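Side-chain contact in nitronate monooxygenase family protein (Pseudomonas aeruginosa, PDB 4QIT), which uses FMN and molecular oxygen to denitrify alkyl nitronates oxidatively, probably with propionate 3-nitronate as its physiological substrate: residues 266-271 with 328-333. The protein carries 1 engineered substitution. Sequence-based numbering, arbitrary orientation.
With FMN (flavin mononucleotide), chain C; NIE (nitroethane), chain D.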
ATOM      1  N   GLY A 266       8.845 -11.063 -17.660  1.00 15.42           N
ATOM      2  CA  GLY A 266       9.403  -9.974 -18.447  1.00 15.71           C
ATOM      3  C   GLY A 266       9.192  -8.594 -17.862  1.00 16.09           C
ATOM      4  O   GLY A 266       8.884  -8.457 -16.672  1.00 15.64           O
ATOM      5  N   PRO A 267       9.347  -7.557 -18.697  1.00 13.92           N
ATOM      6  CA  PRO A 267       9.332  -6.177 -18.200  1.00 15.80           C
ATOM      7  C   PRO A 267       7.973  -5.714 -17.666  1.00 13.93           C
ATOM      8  O   PRO A 267       7.920  -4.756 -16.903  1.00 16.30           O
ATOM      9  CB  PRO A 267       9.747  -5.349 -19.423  1.00 20.41           C
ATOM     10  CG  PRO A 267       9.442  -6.219 -20.606  1.00 20.29           C
ATOM     11  CD  PRO A 267       9.610  -7.636 -20.147  1.00 16.98           C
ATOM     12  N   ARG A 268       6.884  -6.361 -18.064  1.00 13.30           N
ATOM     13  CA  ARG A 268       5.579  -5.958 -17.535  1.00 11.98           C
ATOM     14  C   ARG A 268       5.484  -6.152 -16.020  1.00 14.29           C
ATOM     15  O   ARG A 268       4.684  -5.489 -15.360  1.00 13.18           O
ATOM     16  CB  ARG A 268       4.442  -6.690 -18.245  1.00 11.94           C
ATOM     17  CG  ARG A 268       4.303  -6.313 -19.716  1.00 12.54           C
ATOM     18  CD  ARG A 268       3.260  -7.178 -20.415  1.00 14.76           C
ATOM     19  NE  ARG A 268       1.963  -7.069 -19.746  1.00 14.15           N
ATOM     20  CZ  ARG A 268       1.037  -8.019 -19.735  1.00 12.23           C
ATOM     21  NH1 ARG A 268       1.245  -9.156 -20.384  1.00 13.56           N
ATOM     22  NH2 ARG A 268      -0.103  -7.820 -19.082  1.00 11.43           N
ATOM     23  N   ALA A 269       6.323  -7.025 -15.467  1.00 13.53           N
ATOM     24  CA  ALA A 269       6.319  -7.276 -14.021  1.00 14.43           C
ATOM     25  C   ALA A 269       6.725  -6.048 -13.207  1.00 15.49           C
ATOM     26  O   ALA A 269       6.544  -6.010 -11.983  1.00 15.69           O
ATOM     27  CB  ALA A 269       7.212  -8.477 -13.673  1.00 14.51           C
ATOM     28  N   ALA A 270       7.262  -5.038 -13.884  1.00 13.86           N
ATOM     29  CA  ALA A 270       7.662  -3.808 -13.213  1.00 15.92           C
ATOM     30  C   ALA A 270       6.478  -2.995 -12.703  1.00 14.38           C
ATOM     31  O   ALA A 270       6.654  -2.099 -11.882  1.00 17.84           O
ATOM     32  CB  ALA A 270       8.527  -2.955 -14.128  1.00 18.53           C
ATOM     33  N   ARG A 271       5.272  -3.266 -13.192  1.00 11.12           N
ATOM     34  CA  ARG A 271       4.142  -2.456 -12.735  1.00 13.82           C
ATOM     35  C   ARG A 271       2.830  -3.245 -12.693  1.00 13.13           C
ATOM     36  O   ARG A 271       2.433  -3.898 -13.667  1.00 14.57           O
ATOM     37  CB  ARG A 271       4.029  -1.182 -13.593  1.00 16.86           C
ATOM     38  CG  ARG A 271       2.943  -0.165 -13.202  1.00 22.45           C
ATOM     39  CD  ARG A 271       3.290   0.746 -12.006  1.00 20.31           C
ATOM     40  NE  ARG A 271       4.613   1.383 -12.036  1.00 23.83           N
ATOM     41  CZ  ARG A 271       4.846   2.687 -12.181  1.00 28.00           C
ATOM     42  NH1 ARG A 271       3.845   3.545 -12.337  1.00 33.98           N
ATOM     43  NH2 ARG A 271       6.098   3.136 -12.157  1.00 19.37           N
ATOM     44  N   ALA A 328      -6.140 -11.063 -21.015  1.00 10.95           N
ATOM     45  CA  ALA A 328      -5.968 -12.105 -20.001  1.00 10.80           C
ATOM     46  C   ALA A 328      -5.985 -11.586 -18.566  1.00 10.33           C
ATOM     47  O   ALA A 328      -5.669 -10.416 -18.292  1.00 11.79           O
ATOM     48  CB  ALA A 328      -4.678 -12.875 -20.255  1.00 12.22           C
ATOM     49  N   ALA A 329      -6.358 -12.471 -17.645  1.00 11.06           N
ATOM     50  CA  ALA A 329      -6.262 -12.163 -16.225  1.00 12.94           C
ATOM     51  C   ALA A 329      -4.901 -12.646 -15.736  1.00 12.03           C
ATOM     52  O   ALA A 329      -4.698 -13.838 -15.470  1.00 14.78           O
ATOM     53  CB  ALA A 329      -7.386 -12.837 -15.446  1.00 14.35           C
ATOM     54  N   GLN A 330      -3.956 -11.716 -15.643  1.00  8.72           N
ATOM     55  CA  GLN A 330      -2.599 -12.051 -15.237  1.00  8.91           C
ATOM     56  C   GLN A 330      -2.333 -11.395 -13.898  1.00  9.76           C
ATOM     57  O   GLN A 330      -1.658 -10.372 -13.799  1.00  9.81           O
ATOM     58  CB  GLN A 330      -1.605 -11.624 -16.328  1.00  8.03           C
ATOM     59  CG  GLN A 330      -1.813 -12.454 -17.615  1.00 10.08           C
ATOM     60  CD  GLN A 330      -1.143 -11.873 -18.844  1.00 11.26           C
ATOM     61  OE1 GLN A 330      -0.808 -10.693 -18.895  1.00 12.13           O
ATOM     62  NE2 GLN A 330      -0.961 -12.714 -19.863  1.00 10.27           N
ATOM     63  N   TRP A 331      -2.910 -11.988 -12.859  1.00  8.52           N
ATOM     64  CA  TRP A 331      -2.822 -11.408 -11.526  1.00  9.71           C
ATOM     65  C   TRP A 331      -1.392 -11.468 -10.966  1.00  9.57           C
ATOM     66  O   TRP A 331      -0.658 -12.429 -11.182  1.00  8.99           O
ATOM     67  CB  TRP A 331      -3.784 -12.116 -10.581  1.00 10.77           C
ATOM     68  CG  TRP A 331      -5.206 -12.230 -11.082  1.00 12.79           C
ATOM     69  CD1 TRP A 331      -5.911 -13.383 -11.274  1.00 22.79           C
ATOM     70  CD2 TRP A 331      -6.077 -11.154 -11.455  1.00 12.95           C
ATOM     71  NE1 TRP A 331      -7.178 -13.087 -11.735  1.00 20.72           N
ATOM     72  CE2 TRP A 331      -7.302 -11.740 -11.854  1.00 19.68           C
ATOM     73  CE3 TRP A 331      -5.940  -9.769 -11.494  1.00 16.21           C
ATOM     74  CZ2 TRP A 331      -8.385 -10.960 -12.278  1.00 16.80           C
ATOM     75  CZ3 TRP A 331      -7.021  -9.003 -11.927  1.00 17.89           C
ATOM     76  CH2 TRP A 331      -8.224  -9.604 -12.305  1.00 17.98           C
ATOM     77  N   ALA A 332      -1.011 -10.428 -10.234  1.00  9.21           N
ATOM     78  CA  ALA A 332       0.321 -10.330  -9.661  1.00  8.90           C
ATOM     79  C   ALA A 332       0.331  -9.254  -8.586  1.00  8.03           C
ATOM     80  O   ALA A 332      -0.321  -8.224  -8.739  1.00  8.69           O
ATOM     81  CB  ALA A 332       1.349 -10.008 -10.749  1.00  9.40           C
ATOM     82  N   GLY A 333       1.074  -9.513  -7.509  1.00  7.40           N
ATOM     83  CA  GLY A 333       1.252  -8.564  -6.421  1.00  7.36           C
ATOM     84  C   GLY A 333       2.376  -7.578  -6.693  1.00  7.17           C
ATOM     85  O   GLY A 333       3.095  -7.685  -7.700  1.00  7.58           O
TER
HETATM   86  N1  FMN C 401      -7.380 -15.260  -2.879  1.00 26.23           N
HETATM   87  C2  FMN C 401      -8.534 -16.000  -2.658  1.00 22.75           C
HETATM   88  O2  FMN C 401      -9.078 -15.940  -1.563  1.00 31.43           O
HETATM   89  N3  FMN C 401      -9.062 -16.820  -3.630  1.00 21.59           N
HETATM   90  C4  FMN C 401      -8.439 -16.876  -4.859  1.00 21.28           C
HETATM   91  O4  FMN C 401      -8.880 -17.581  -5.762  1.00 20.96           O
HETATM   92  C4A FMN C 401      -7.296 -16.132  -5.087  1.00 27.42           C
HETATM   93  N5  FMN C 401      -6.706 -16.209  -6.322  1.00 27.68           N
HETATM   94  C5A FMN C 401      -5.557 -15.505  -6.589  1.00 23.83           C
HETATM   95  C6  FMN C 401      -4.988 -15.628  -7.849  1.00 22.71           C
HETATM   96  C7  FMN C 401      -3.827 -14.952  -8.163  1.00 21.93           C
HETATM   97  C7M FMN C 401      -3.260 -15.154  -9.540  1.00 23.97           C
HETATM   98  C8  FMN C 401      -3.236 -14.118  -7.214  1.00 21.00           C
HETATM   99  C8M FMN C 401      -1.983 -13.360  -7.550  1.00 22.62           C
HETATM  100  C9  FMN C 401      -3.817 -13.993  -5.947  1.00 23.22           C
HETATM  101  C9A FMN C 401      -4.985 -14.692  -5.621  1.00 24.50           C
HETATM  102  N10 FMN C 401      -5.585 -14.596  -4.364  1.00 25.57           N
HETATM  103  C10 FMN C 401      -6.750 -15.316  -4.105  1.00 24.26           C
HETATM  104  C1' FMN C 401      -5.000 -13.694  -3.308  1.00 23.08           C
HETATM  105  C2' FMN C 401      -4.051 -14.412  -2.364  1.00 23.73           C
HETATM  106  O2' FMN C 401      -4.793 -15.190  -1.459  1.00 23.23           O
HETATM  107  C3' FMN C 401      -3.226 -13.420  -1.557  1.00 20.65           C
HETATM  108  O3' FMN C 401      -4.020 -12.385  -1.017  1.00 19.08           O
HETATM  109  C4' FMN C 401      -2.220 -12.789  -2.493  1.00 18.01           C
HETATM  110  O4' FMN C 401      -1.776 -13.754  -3.429  1.00 20.42           O
HETATM  111  C5' FMN C 401      -1.029 -12.316  -1.679  1.00 17.85           C
HETATM  112  O5' FMN C 401      -0.362 -11.422  -2.516  1.00 10.56           O
HETATM  113  P   FMN C 401       0.986 -11.822  -3.259  1.00  7.93           P
HETATM  114  O1P FMN C 401       1.648 -12.958  -2.524  1.00 10.49           O
HETATM  115  O2P FMN C 401       1.823 -10.582  -3.324  1.00  8.78           O
HETATM  116  O3P FMN C 401       0.559 -12.279  -4.615  1.00 10.36           O
HETATM  117  N3  NIE D 402      -8.317 -13.675  -8.039  1.00 29.80           N
HETATM  118  C1  NIE D 402     -10.423 -13.963  -6.984  1.00 26.38           C
HETATM  119  C2  NIE D 402      -9.473 -14.500  -8.031  1.00 26.71           C
HETATM  120  O4  NIE D 402      -7.801 -13.365  -6.968  1.00 26.09           O
HETATM  121  O5  NIE D 402      -8.050 -12.933  -9.152  1.00 33.58           O
HETATM  122  O   HOH W   1       0.234 -11.602 -22.265  1.00 13.76           O
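Q330 meets R268 through a single atom, OE1, which both terminal nitrogens of the guanidinium share. The loop 328-333 leads to this point from A328, whose carbonyl is held by the N288 side chain, and A329, whose CB lies over one face of the W331 indole. At Q330 the side chain leaves for the 3-10 turn 267-270: CG stands beside the backbone N and anti to the carbonyl carbon (chi1 -66°), and the extended chain beyond it carries the amide past Y260 and A263 of helix 258-265. R268 comes across at about a right angle, its own chain bent at chi3. NH2 hydrogen-bonds to OE1 at 3.0 Å almost in line with the carbonyl bond, while the hydrogen bond from NH1 to OE1, also 3.0 Å, comes in well off that line. The two planes are turned 40° apart, and OE1 lies somewhat out of the guanidinium plane. A water joins the NE2 end of the amide to the guanidinium, accepting from Q330 NE2 at 2.9 Å and, weakly, from R268 NH1.

The next residue, W331, lines the nitroethane pocket: O5 lies over a face of the indole, 2.7 Å from NE1, and the W331 CB packs at 3.3 Å against the flavin methyl C7M. Past A332, which pairs through its backbone with R284, G333 brings its CA to 3.7 Å from the phosphate oxygen O2P of FMN, with T246 OG1 hydrogen-bonded to its backbone N.

Chemically, this is a charged donor pair forked around one neutral oxygen. Both bonds are bent, with N-H...O angles of 135°, as expected when two nitrogens share an acceptor. They join the loop beside W331, which contacts nitroethane and the flavin, to the turn after helix 258-265. The cation probably also polarises the amide, making NE2 a better donor to the water.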